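Local coordinates for protein CutA1 (Shewanella, PDB 3AHP) that probably contributes to tolerance of divalent metal ions and assembles as a stable trimer, at residues Asp17-Ile22 with Val35-Ala40; Ala29-Cys34 with Thr65-Ala70; Ser43-Asp48 with Cys52-Val57; Gln73-Met78 with Pro84-Thr89. One frame throughout, in Å; residues are numbered along the deposited sequence.

The four contacts sit on a single antiparallel sheet and the helices packed on it, each using part of them. Contacts 1 and 4, with centres about 13 Å apart, meet where helix 16-28 lies against helix 68-78: Ile-22 CG2 rests 3.8 Å from Val-75 CG2. Contact 2 packs the turn after helix 16-28 against the opening of helix 68-78, and it reaches contact 4 through Tyr-68 OH, 3.5 Å from Phe-86 CE2. Contact 3 is the outlying hairpin, its centre about 28 Å from that of contact 2; it meets contact 1 where Val-57 packs on Ala-19 and Ile-37. All four, contact 2 through Cys-34, have strand residues that continue the sheet into neighbouring subunits.

Contact 1 (Asp17-Ile22 with Val35-Ala40); sequences DIACRI and VQIGQA
Ile-37 alone carries the strand's side of this contact, lying on Ala-19 and Cys-20 of helix 17-22, while Val-35, two residues before it, touches Ala-23 farther along the same helix. At Ile-37 both branches work. CG1 lies beside the backbone N (chi1 -55°), which leaves CG2 opposite that N and 4.0 Å from Ala-19 CB. The CG1 branch carries CD1 onto the helix backbone, 3.8 Å from Ala-19 C and 3.7 Å from Cys-20 N. Alanine suits the helix here because its single methyl lets the branched isoleucine come down onto the main chain; of the Cys-20 side chain, CB is the part that comes near, 4.4 Å from Ile-37 CD1. Replacing Ile-37 by an alanine would probably open a gap over Ala-19 CB and the backbone between Ala-19 and Cys-20. Val-57 also covers Ala-19, and Ile-44 of the second subunit packs on Ile-37, whose strand pairs with that subunit too. Helix 16-28 packing in this way on one face of the antiparallel sheet is the arrangement of the ferredoxin-like alpha/beta sandwich, as in the GlnB-like clan.

Contact 2 (Ala29-Cys34 with Thr65-Ala70); sequences AKLAAC and TTDYPA
The flat side-chain group at this contact is the carboxylate of Asp-67, and the backbone carbonyl oxygen of Leu-31 approaches its OD2 obliquely, from well out of the carboxylate plane. Asp-67 OD2 is 3.4 Å from Leu-31 O, but both are acceptors, and they face each other without a hydrogen bond. The second carboxylate oxygen, OD1, has a weak hydrogen bond from Ser-106 OG.

The packing proper belongs to Leu-31. Its CG lies opposite its own carbonyl carbon (chi1 -71°), which swings the forked end over to the helix. CD2 meets Ala-70 CB at 3.9 Å and also touches Asp-67 CB, 4.1 Å away; CD1 reaches the same Ala-70 methyl at 4.2 Å. Leucine suits the place because its fork can straddle one small methyl, and the small alanine methyl lets the leucine come close.

Lys-30, just before, leaves the helical conformation with a positive phi of 53° and closes helix 16-28 in a Schellman motif. Its NZ is hydrogen-bonded to Asn-49 OD1 of the second subunit. The arrangement is thus a helix C-terminal Schellman turn whose following leucine packs hydrophobically on the first turn of the neighbouring helix of the ferredoxin-like fold.

Contact 3 (Ser43-Asp48 with Cys52-Val57); sequences SIYQWD and CQSHEV
Tyr-45 and Cys-52 form a hydrogen-bonded pair of an antiparallel beta hairpin, strands 41-47 and 50-64, whose strand 41-47 also extends the sheet into the third subunit. Cys-52 N gives Tyr-45 O a 2.8 Å bond, and Tyr-45 N returns one to Cys-52 O. At the next such pair Ser-43 N bonds to Ser-54 O at 2.9 Å, nearly straight (171°), while the reverse bond is weak. Ser-43 OG also donates to Glu-56 OE2 over 2.9 Å, meeting the oxygen from above the carboxylate plane. This buried carboxylate takes a second, weak bond from Thr-12 OG1.

On that face the Tyr-45 ring, with CG between backbone N and carbonyl carbon (chi1 63°), folds back across the partner strand. Cys-52 CB lies over one face in a CH-pi contact, 4.0 Å from the centroid, and the OH makes a weak bond with Ser-54 OG. A leucine in place of Tyr-45 would probably leave Cys-52 CB without its aromatic face and Ser-54 OG without this hydroxyl mate. On the other face Ile-44 and Gln-53 lie side by side, Ile-44 CD1 touching Gln-53 CB at 3.6 Å. Toward the turn, Cys-52 SG ends 4.0 Å from Trp-47 CB.

Contact 4 (Gln73-Met78 with Pro84-Thr89); sequences QLVITM and PEFIAT
Phe-86 fits against the Val-75 and Ile-76 side of helix 68-78, where the helix of a split beta-alpha-beta unit of the ferredoxin-like fold covers the strand that follows it. The aromatic ring is the main bump. With its CG opposite the backbone N (chi1 -166°), it stands off the backbone and lies against the surface made by the two helix side chains, which cross it at a slant and both meet it from the same side.

Ile-76 forms one part of that surface. Its CD1 sits over a ring face, 4.1 Å from the centroid and 20° off the normal, a CH-pi contact displaced toward CG, to which it comes within 3.8 Å. Val-75 lies at the CE1 corner of the ring and meets it obliquely: Val-75 CB is 3.6 Å from Phe-86 CE1, with Val-75 CG1 at 3.7 Å from the same atom. The compact, branched valine fits the ring's shoulder, whereas the longer isoleucine has the reach to set its CD1 over the face.

Elsewhere the ring packs on Ile-9 and Thr-11 of strand 6-13 and on Ile-71 of the helix, so the phenylalanine spans helix and sheet. Val-75 in turn packs on Ile-22 and Leu-26 of helix 16-28, and Ile-76 on Phe-95 of the third subunit. Where the chain approaches the strand, Pro-84 offers a rigid ring to the stem of the same isoleucine, its CD lying 4.2 Å from Ile-76 CG1.

Contact 1 (Asp17-Ile22 with Val35-Ala40)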
loop_
_atom_site.group_PDB
_atom_site.type_symbol
_atom_site.label_atom_id
_atom_site.label_comp_id
_atom_site.label_asym_id
_atom_site.label_seq_id
_atom_site.Cartn_x
_atom_site.Cartn_y
_atom_site.Cartn_z
ATOM N N ASP B 17 -18.370 6.485 6.023
ATOM C CA ASP B 17 -19.692 5.947 5.717
ATOM C C ASP B 17 -19.798 5.505 4.258
ATOM O O ASP B 17 -20.350 4.446 3.937
ATOM C CB ASP B 17 -20.778 6.972 6.034
ATOM C CG ASP B 17 -20.883 7.255 7.512
ATOM O OD1 ASP B 17 -20.783 6.299 8.312
ATOM O OD2 ASP B 17 -20.996 8.439 7.881
ATOM N N ILE B 18 -19.289 6.347 3.372
ATOM C CA ILE B 18 -19.242 6.002 1.982
ATOM C C ILE B 18 -18.347 4.770 1.755
ATOM O O ILE B 18 -18.708 3.859 1.012
ATOM C CB ILE B 18 -18.805 7.219 1.143
ATOM C CG1 ILE B 18 -19.781 8.381 1.378
ATOM C CG2 ILE B 18 -18.666 6.846 -0.342
ATOM C CD1 ILE B 18 -19.289 9.759 0.890
ATOM N N ALA B 19 -17.187 4.741 2.399
ATOM C CA ALA B 19 -16.255 3.623 2.235
ATOM C C ALA B 19 -16.938 2.325 2.640
ATOM O O ALA B 19 -16.891 1.321 1.916
ATOM C CB ALA B 19 -15.004 3.845 3.056
ATOM N N CYS B 20 -17.648 2.390 3.758
ATOM C CA CYS B 20 -18.394 1.268 4.257
ATOM C C CYS B 20 -19.484 0.800 3.304
ATOM O O CYS B 20 -19.681 -0.392 3.110
ATOM C CB CYS B 20 -18.994 1.594 5.609
ATOM S SG CYS B 20 -19.654 0.119 6.401
ATOM N N ARG B 21 -20.221 1.747 2.750
ATOM C CA ARG B 21 -21.272 1.454 1.808
ATOM C C ARG B 21 -20.709 0.750 0.560
ATOM O O ARG B 21 -21.225 -0.279 0.138
ATOM C CB ARG B 21 -22.000 2.754 1.460
ATOM C CG ARG B 21 -23.400 2.589 0.873
ATOM C CD ARG B 21 -24.274 3.844 1.104
ATOM N NE ARG B 21 -23.993 4.928 0.152
ATOM C CZ ARG B 21 -23.654 6.173 0.500
ATOM N NH1 ARG B 21 -23.550 6.509 1.790
ATOM N NH2 ARG B 21 -23.406 7.077 -0.443
ATOM N N ILE B 22 -19.652 1.306 -0.022
ATOM C CA ILE B 22 -18.991 0.700 -1.161
ATOM C C ILE B 22 -18.333 -0.630 -0.802
ATOM O O ILE B 22 -18.530 -1.617 -1.504
ATOM C CB ILE B 22 -17.977 1.672 -1.827
ATOM C CG1 ILE B 22 -18.699 2.946 -2.292
ATOM C CG2 ILE B 22 -17.263 0.998 -3.006
ATOM C CD1 ILE B 22 -17.796 4.128 -2.626
ATOM N N VAL B 35 -12.107 -6.288 1.755
ATOM C CA VAL B 35 -11.880 -4.865 1.606
ATOM C C VAL B 35 -11.469 -4.228 2.926
ATOM O O VAL B 35 -12.104 -4.427 3.962
ATOM C CB VAL B 35 -13.127 -4.132 1.034
ATOM C CG1 VAL B 35 -12.914 -2.629 1.055
ATOM C CG2 VAL B 35 -13.426 -4.600 -0.372
ATOM N N GLN B 36 -10.446 -3.389 2.861
ATOM C CA GLN B 36 -9.854 -2.790 4.051
ATOM C C GLN B 36 -10.078 -1.291 4.007
ATOM O O GLN B 36 -9.777 -0.638 3.014
ATOM C CB GLN B 36 -8.356 -3.111 4.082
ATOM C CG GLN B 36 -7.596 -2.673 5.328
ATOM C CD GLN B 36 -6.084 -2.896 5.191
ATOM O OE1 GLN B 36 -5.616 -4.032 5.124
ATOM N NE2 GLN B 36 -5.330 -1.803 5.078
ATOM N N ILE B 37 -10.690 -0.769 5.056
ATOM C CA ILE B 37 -10.871 0.656 5.203
ATOM C C ILE B 37 -9.977 1.143 6.317
ATOM O O ILE B 37 -10.178 0.788 7.477
ATOM C CB ILE B 37 -12.317 0.995 5.603
ATOM C CG1 ILE B 37 -13.325 0.393 4.615
ATOM C CG2 ILE B 37 -12.482 2.507 5.796
ATOM C CD1 ILE B 37 -14.790 0.468 5.109
ATOM N N GLY B 38 -8.998 1.970 5.973
ATOM C CA GLY B 38 -8.131 2.579 6.976
ATOM C C GLY B 38 -8.743 3.800 7.637
ATOM O O GLY B 38 -9.755 4.341 7.182
ATOM N N GLN B 39 -8.071 4.287 8.670
ATOM C CA GLN B 39 -8.408 5.548 9.300
ATOM C C GLN B 39 -7.969 6.731 8.472
ATOM O O GLN B 39 -7.157 6.582 7.576
ATOM C CB GLN B 39 -7.760 5.606 10.665
ATOM C CG GLN B 39 -8.529 4.789 11.686
ATOM C CD GLN B 39 -7.812 4.768 12.975
ATOM O OE1 GLN B 39 -7.169 3.766 13.324
ATOM N NE2 GLN B 39 -7.740 5.928 13.610
ATOM N N ALA B 40 -8.545 7.885 8.680
ATOM C CA ALA B 40 -8.390 8.966 7.755
ATOM C C ALA B 40 -6.980 9.198 7.288
ATOM O O ALA B 40 -6.054 8.973 8.004
ATOM C CB ALA B 40 -8.939 10.175 8.302
#

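Contact 2 (Ala29-Cys34 with Thr65-Ala70)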
loop_
_atom_site.group_PDB
_atom_site.type_symbol
_atom_site.label_atom_id
_atom_site.label_comp_id
_atom_site.label_asym_id
_atom_site.label_seq_id
_atom_site.Cartn_x
_atom_site.Cartn_y
_atom_site.Cartn_z
ATOM N N ALA B 29 -21.646 -8.425 -3.295
ATOM C CA ALA B 29 -21.716 -8.828 -4.703
ATOM C C ALA B 29 -20.715 -9.926 -4.981
ATOM O O ALA B 29 -20.621 -10.424 -6.101
ATOM C CB ALA B 29 -21.463 -7.631 -5.628
ATOM N N LYS B 30 -19.916 -10.240 -3.964
ATOM C CA LYS B 30 -18.799 -11.171 -4.099
ATOM C C LYS B 30 -17.858 -10.778 -5.245
ATOM O O LYS B 30 -17.354 -11.639 -5.972
ATOM C CB LYS B 30 -19.309 -12.596 -4.310
ATOM C CG LYS B 30 -20.147 -13.170 -3.158
ATOM C CD LYS B 30 -20.650 -14.578 -3.526
ATOM C CE LYS B 30 -21.941 -14.944 -2.802
ATOM N NZ LYS B 30 -21.694 -15.663 -1.521
ATOM N N LEU B 31 -17.598 -9.481 -5.394
ATOM C CA LEU B 31 -16.608 -9.028 -6.355
ATOM C C LEU B 31 -15.215 -8.937 -5.735
ATOM O O LEU B 31 -14.204 -9.227 -6.371
ATOM C CB LEU B 31 -17.049 -7.715 -6.978
ATOM C CG LEU B 31 -18.227 -7.976 -7.920
ATOM C CD1 LEU B 31 -19.007 -6.718 -8.252
ATOM C CD2 LEU B 31 -17.767 -8.702 -9.196
ATOM N N ALA B 32 -15.184 -8.639 -4.451
ATOM C CA ALA B 32 -13.953 -8.604 -3.716
ATOM C C ALA B 32 -14.146 -9.536 -2.543
ATOM O O ALA B 32 -15.171 -9.463 -1.858
ATOM C CB ALA B 32 -13.669 -7.183 -3.226
ATOM N N ALA B 33 -13.150 -10.390 -2.302
ATOM C CA ALA B 33 -13.182 -11.299 -1.163
ATOM C C ALA B 33 -13.094 -10.484 0.100
ATOM O O ALA B 33 -13.798 -10.769 1.075
ATOM C CB ALA B 33 -12.041 -12.303 -1.228
ATOM N N CYS B 34 -12.260 -9.443 0.054
ATOM C CA CYS B 34 -11.984 -8.624 1.226
ATOM C C CYS B 34 -11.637 -7.183 0.885
ATOM O O CYS B 34 -10.900 -6.905 -0.080
ATOM C CB CYS B 34 -10.853 -9.212 2.058
ATOM S SG CYS B 34 -10.344 -8.113 3.397
ATOM N N THR B 65 -8.228 -10.391 -10.966
ATOM C CA THR B 65 -8.117 -9.470 -12.075
ATOM C C THR B 65 -9.346 -9.610 -12.943
ATOM O O THR B 65 -9.757 -8.705 -13.658
ATOM C CB THR B 65 -6.884 -9.829 -12.876
ATOM O OG1 THR B 65 -5.739 -9.625 -12.046
ATOM C CG2 THR B 65 -6.788 -9.009 -14.160
ATOM N N THR B 66 -9.924 -10.787 -12.890
ATOM C CA THR B 66 -11.011 -11.125 -13.781
ATOM C C THR B 66 -12.291 -10.333 -13.433
ATOM O O THR B 66 -12.987 -9.846 -14.310
ATOM C CB THR B 66 -11.204 -12.663 -13.793
ATOM O OG1 THR B 66 -11.503 -13.084 -15.111
ATOM C CG2 THR B 66 -12.268 -13.152 -12.814
ATOM N N ASP B 67 -12.510 -10.095 -12.144
ATOM C CA ASP B 67 -13.627 -9.289 -11.693
ATOM C C ASP B 67 -13.385 -7.804 -11.900
ATOM O O ASP B 67 -14.273 -7.003 -11.629
ATOM C CB ASP B 67 -13.909 -9.518 -10.207
ATOM C CG ASP B 67 -14.058 -10.970 -9.848
ATOM O OD1 ASP B 67 -14.874 -11.677 -10.473
ATOM O OD2 ASP B 67 -13.422 -11.378 -8.858
ATOM N N TYR B 68 -12.178 -7.423 -12.303
ATOM C CA TYR B 68 -11.784 -6.019 -12.230
ATOM C C TYR B 68 -12.810 -5.077 -12.865
ATOM O O TYR B 68 -13.243 -4.115 -12.219
ATOM C CB TYR B 68 -10.375 -5.754 -12.788
ATOM C CG TYR B 68 -10.057 -4.279 -12.870
ATOM C CD1 TYR B 68 -9.550 -3.596 -11.764
ATOM C CD2 TYR B 68 -10.419 -3.532 -13.999
ATOM C CE1 TYR B 68 -9.354 -2.215 -11.805
ATOM C CE2 TYR B 68 -10.235 -2.150 -14.049
ATOM C CZ TYR B 68 -9.699 -1.499 -12.953
ATOM O OH TYR B 68 -9.516 -0.140 -12.997
ATOM N N PRO B 69 -13.239 -5.367 -14.109
ATOM C CA PRO B 69 -14.117 -4.412 -14.801
ATOM C C PRO B 69 -15.418 -4.097 -14.048
ATOM O O PRO B 69 -15.896 -2.964 -14.096
ATOM C CB PRO B 69 -14.393 -5.106 -16.139
ATOM C CG PRO B 69 -13.179 -5.938 -16.363
ATOM C CD PRO B 69 -12.842 -6.474 -14.998
ATOM N N ALA B 70 -15.942 -5.071 -13.311
ATOM C CA ALA B 70 -17.146 -4.871 -12.526
ATOM C C ALA B 70 -16.876 -4.082 -11.234
ATOM O O ALA B 70 -17.715 -3.293 -10.794
ATOM C CB ALA B 70 -17.814 -6.211 -12.217
#

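Contact 3 (Ser43-Asp48 with Cys52-Val57)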
loop_
_atom_site.group_PDB
_atom_site.type_symbol
_atom_site.label_atom_id
_atom_site.label_comp_id
_atom_site.label_asym_id
_atom_site.label_seq_id
_atom_site.Cartn_x
_atom_site.Cartn_y
_atom_site.Cartn_z
ATOM N N SER B 43 -5.158 13.883 1.832
ATOM C CA SER B 43 -4.816 13.897 0.419
ATOM C C SER B 43 -4.470 15.312 -0.047
ATOM O O SER B 43 -5.258 16.238 0.106
ATOM C CB SER B 43 -5.960 13.340 -0.428
ATOM O OG SER B 43 -6.090 11.942 -0.232
ATOM N N ILE B 44 -3.307 15.448 -0.665
ATOM C CA ILE B 44 -2.849 16.708 -1.158
ATOM C C ILE B 44 -2.779 16.652 -2.677
ATOM O O ILE B 44 -2.167 15.750 -3.248
ATOM C CB ILE B 44 -1.467 17.061 -0.561
ATOM C CG1 ILE B 44 -1.417 16.673 0.921
ATOM C CG2 ILE B 44 -1.154 18.551 -0.738
ATOM C CD1 ILE B 44 -1.874 17.756 1.864
ATOM N N TYR B 45 -3.398 17.649 -3.310
ATOM C CA TYR B 45 -3.606 17.675 -4.756
ATOM C C TYR B 45 -4.012 19.092 -5.195
ATOM O O TYR B 45 -4.467 19.913 -4.380
ATOM C CB TYR B 45 -4.695 16.665 -5.155
ATOM C CG TYR B 45 -6.037 16.995 -4.554
ATOM C CD1 TYR B 45 -6.977 17.747 -5.268
ATOM C CD2 TYR B 45 -6.317 16.686 -3.224
ATOM C CE1 TYR B 45 -8.156 18.126 -4.695
ATOM C CE2 TYR B 45 -7.496 17.084 -2.637
ATOM C CZ TYR B 45 -8.413 17.794 -3.377
ATOM O OH TYR B 45 -9.604 18.155 -2.804
ATOM N N GLN B 46 -3.853 19.378 -6.486
ATOM C CA GLN B 46 -4.207 20.688 -7.015
ATOM C C GLN B 46 -5.586 20.662 -7.635
ATOM O O GLN B 46 -5.939 19.725 -8.353
ATOM C CB GLN B 46 -3.178 21.158 -8.045
ATOM C CG GLN B 46 -1.999 21.902 -7.444
ATOM C CD GLN B 46 -1.453 22.976 -8.362
ATOM O OE1 GLN B 46 -2.075 24.029 -8.555
ATOM N NE2 GLN B 46 -0.284 22.723 -8.933
ATOM N N TRP B 47 -6.359 21.704 -7.364
ATOM C CA TRP B 47 -7.605 21.926 -8.076
ATOM C C TRP B 47 -7.806 23.412 -8.367
ATOM O O TRP B 47 -7.754 24.247 -7.453
ATOM C CB TRP B 47 -8.777 21.369 -7.267
ATOM C CG TRP B 47 -10.118 21.813 -7.770
ATOM C CD1 TRP B 47 -10.889 22.827 -7.271
ATOM C CD2 TRP B 47 -10.847 21.260 -8.873
ATOM N NE1 TRP B 47 -12.046 22.938 -7.994
ATOM C CE2 TRP B 47 -12.051 21.984 -8.980
ATOM C CE3 TRP B 47 -10.600 20.216 -9.778
ATOM C CZ2 TRP B 47 -13.010 21.701 -9.956
ATOM C CZ3 TRP B 47 -11.540 19.953 -10.765
ATOM C CH2 TRP B 47 -12.742 20.680 -10.830
ATOM N N ASP B 48 -7.993 23.763 -9.630
ATOM C CA ASP B 48 -8.137 25.153 -10.060
ATOM C C ASP B 48 -6.872 25.891 -9.672
ATOM O O ASP B 48 -6.872 27.057 -9.383
ATOM C CB ASP B 48 -9.430 25.795 -9.507
ATOM C CG ASP B 48 -9.887 27.004 -10.288
ATOM O OD1 ASP B 48 -9.339 27.264 -11.335
ATOM O OD2 ASP B 48 -10.781 27.718 -9.856
ATOM N N CYS B 52 -4.939 21.950 -2.460
ATOM C CA CYS B 52 -6.038 21.479 -1.636
ATOM C C CYS B 52 -5.595 20.306 -0.781
ATOM O O CYS B 52 -4.619 19.628 -1.104
ATOM C CB CYS B 52 -7.238 21.095 -2.505
ATOM S SG CYS B 52 -7.836 22.442 -3.578
ATOM N N GLN B 53 -6.229 20.167 0.380
ATOM C CA GLN B 53 -6.080 18.993 1.222
ATOM C C GLN B 53 -7.435 18.574 1.756
ATOM O O GLN B 53 -8.021 19.267 2.599
ATOM C CB GLN B 53 -5.118 19.250 2.384
ATOM C CG GLN B 53 -5.227 20.626 3.038
ATOM C CD GLN B 53 -3.969 21.478 2.821
ATOM O OE1 GLN B 53 -4.015 22.525 2.157
ATOM N NE2 GLN B 53 -2.829 21.000 3.333
ATOM N N SER B 54 -7.931 17.441 1.274
ATOM C CA SER B 54 -9.077 16.819 1.902
ATOM C C SER B 54 -8.736 15.603 2.759
ATOM O O SER B 54 -7.718 14.939 2.540
ATOM C CB SER B 54 -10.201 16.531 0.900
ATOM O OG SER B 54 -9.722 15.984 -0.308
ATOM N N HIS B 55 -9.539 15.397 3.805
ATOM C CA HIS B 55 -9.459 14.222 4.649
ATOM C C HIS B 55 -10.350 13.108 4.095
ATOM O O HIS B 55 -11.510 13.326 3.768
ATOM C CB HIS B 55 -9.832 14.575 6.089
ATOM C CG HIS B 55 -8.669 15.034 6.919
ATOM N ND1 HIS B 55 -8.466 16.359 7.254
ATOM C CD2 HIS B 55 -7.632 14.347 7.462
ATOM C CE1 HIS B 55 -7.369 16.462 7.986
ATOM N NE2 HIS B 55 -6.831 15.260 8.105
ATOM N N GLU B 56 -9.805 11.933 3.966
ATOM C CA GLU B 56 -10.372 10.957 3.115
ATOM C C GLU B 56 -10.184 9.638 3.723
ATOM O O GLU B 56 -9.336 9.423 4.520
ATOM C CB GLU B 56 -9.721 10.983 1.760
ATOM C CG GLU B 56 -10.115 12.140 0.979
ATOM C CD GLU B 56 -9.886 11.948 -0.420
ATOM O OE1 GLU B 56 -10.683 12.385 -1.209
ATOM O OE2 GLU B 56 -8.902 11.370 -0.749
ATOM N N VAL B 57 -11.002 8.721 3.321
ATOM C CA VAL B 57 -10.877 7.405 3.842
ATOM C C VAL B 57 -10.324 6.395 2.846
ATOM O O VAL B 57 -10.889 6.157 1.820
ATOM C CB VAL B 57 -12.179 7.005 4.465
ATOM C CG1 VAL B 57 -12.790 5.913 3.779
ATOM C CG2 VAL B 57 -12.018 6.697 5.899
#

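Contact 4 (Gln73-Met78 with Pro84-Thr89)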
loop_
_atom_site.group_PDB
_atom_site.type_symbol
_atom_site.label_atom_id
_atom_site.label_comp_id
_atom_site.label_asym_id
_atom_site.label_seq_id
_atom_site.Cartn_x
_atom_site.Cartn_y
_atom_site.Cartn_z
ATOM N N GLN B 73 -16.408 -0.481 -12.307
ATOM C CA GLN B 73 -17.743 -0.011 -12.615
ATOM C C GLN B 73 -18.547 0.292 -11.353
ATOM O O GLN B 73 -18.994 1.406 -11.156
ATOM C CB GLN B 73 -18.474 -1.012 -13.517
ATOM C CG GLN B 73 -19.653 -0.412 -14.287
ATOM C CD GLN B 73 -19.293 0.906 -14.963
ATOM O OE1 GLN B 73 -19.640 1.981 -14.470
ATOM N NE2 GLN B 73 -18.532 0.829 -16.046
ATOM N N LEU B 74 -18.615 -0.660 -10.439
ATOM C CA LEU B 74 -19.311 -0.452 -9.184
ATOM C C LEU B 74 -18.719 0.695 -8.346
ATOM O O LEU B 74 -19.453 1.571 -7.870
ATOM C CB LEU B 74 -19.379 -1.757 -8.375
ATOM C CG LEU B 74 -20.269 -1.756 -7.126
ATOM C CD1 LEU B 74 -21.625 -1.182 -7.460
ATOM C CD2 LEU B 74 -20.451 -3.150 -6.561
ATOM N N VAL B 75 -17.406 0.680 -8.132
ATOM C CA VAL B 75 -16.812 1.659 -7.243
ATOM C C VAL B 75 -16.958 3.059 -7.834
ATOM O O VAL B 75 -17.468 3.970 -7.164
ATOM C CB VAL B 75 -15.332 1.357 -6.887
ATOM C CG1 VAL B 75 -14.725 2.521 -6.112
ATOM C CG2 VAL B 75 -15.232 0.076 -6.063
ATOM N N ILE B 76 -16.601 3.201 -9.110
ATOM C CA ILE B 76 -16.624 4.505 -9.759
ATOM C C ILE B 76 -18.025 5.117 -9.705
ATOM O O ILE B 76 -18.170 6.283 -9.357
ATOM C CB ILE B 76 -16.107 4.440 -11.228
ATOM C CG1 ILE B 76 -14.590 4.633 -11.286
ATOM C CG2 ILE B 76 -16.779 5.502 -12.087
ATOM C CD1 ILE B 76 -13.839 3.961 -10.160
ATOM N N THR B 77 -19.053 4.329 -10.018
ATOM C CA THR B 77 -20.419 4.839 -9.981
ATOM C C THR B 77 -21.030 5.139 -8.605
ATOM O O THR B 77 -21.834 6.060 -8.463
ATOM C CB THR B 77 -21.422 4.106 -10.947
ATOM O OG1 THR B 77 -22.592 3.722 -10.227
ATOM C CG2 THR B 77 -20.818 2.909 -11.622
ATOM N N MET B 78 -20.605 4.409 -7.582
ATOM C CA MET B 78 -21.031 4.703 -6.212
ATOM C C MET B 78 -20.310 5.891 -5.605
ATOM O O MET B 78 -20.811 6.510 -4.686
ATOM C CB MET B 78 -20.854 3.482 -5.312
ATOM C CG MET B 78 -21.694 2.308 -5.741
ATOM S SD MET B 78 -21.776 0.971 -4.540
ATOM C CE MET B 78 -22.460 1.792 -3.083
ATOM N N PRO B 84 -12.750 9.438 -9.231
ATOM C CA PRO B 84 -12.175 8.990 -7.962
ATOM C C PRO B 84 -10.752 8.468 -8.135
ATOM O O PRO B 84 -10.397 7.972 -9.204
ATOM C CB PRO B 84 -13.097 7.835 -7.548
ATOM C CG PRO B 84 -14.232 7.831 -8.531
ATOM C CD PRO B 84 -13.719 8.461 -9.758
ATOM N N GLU B 85 -9.934 8.571 -7.096
ATOM C CA GLU B 85 -8.674 7.828 -7.091
ATOM C C GLU B 85 -8.986 6.333 -7.127
ATOM O O GLU B 85 -9.803 5.835 -6.344
ATOM C CB GLU B 85 -7.850 8.179 -5.857
ATOM C CG GLU B 85 -6.695 7.267 -5.589
ATOM C CD GLU B 85 -5.886 7.702 -4.383
ATOM O OE1 GLU B 85 -6.231 8.737 -3.768
ATOM O OE2 GLU B 85 -4.925 6.985 -4.030
ATOM N N PHE B 86 -8.363 5.626 -8.060
ATOM C CA PHE B 86 -8.631 4.209 -8.212
ATOM C C PHE B 86 -7.526 3.578 -9.020
ATOM O O PHE B 86 -7.493 3.725 -10.240
ATOM C CB PHE B 86 -9.971 4.002 -8.910
ATOM C CG PHE B 86 -10.499 2.609 -8.830
ATOM C CD1 PHE B 86 -11.254 2.195 -7.720
ATOM C CD2 PHE B 86 -10.318 1.726 -9.897
ATOM C CE1 PHE B 86 -11.825 0.894 -7.671
ATOM C CE2 PHE B 86 -10.896 0.442 -9.882
ATOM C CZ PHE B 86 -11.663 0.021 -8.763
ATOM N N ILE B 87 -6.583 2.930 -8.332
ATOM C CA ILE B 87 -5.480 2.293 -9.013
ATOM C C ILE B 87 -5.257 0.850 -8.572
ATOM O O ILE B 87 -5.526 0.467 -7.423
ATOM C CB ILE B 87 -4.171 3.090 -8.903
ATOM C CG1 ILE B 87 -3.502 2.850 -7.554
ATOM C CG2 ILE B 87 -4.396 4.576 -9.154
ATOM C CD1 ILE B 87 -3.517 4.059 -6.659
ATOM N N ALA B 88 -4.765 0.057 -9.515
ATOM C CA ALA B 88 -4.445 -1.327 -9.275
ATOM C C ALA B 88 -2.941 -1.526 -9.313
ATOM O O ALA B 88 -2.277 -1.042 -10.227
ATOM C CB ALA B 88 -5.123 -2.217 -10.333
ATOM N N THR B 89 -2.440 -2.329 -8.373
ATOM C CA THR B 89 -1.099 -2.898 -8.444
ATOM C C THR B 89 -1.156 -4.430 -8.459
ATOM O O THR B 89 -2.105 -5.020 -7.952
ATOM C CB THR B 89 -0.249 -2.422 -7.263
ATOM O OG1 THR B 89 -0.658 -3.104 -6.075
ATOM C CG2 THR B 89 -0.429 -0.914 -7.055
#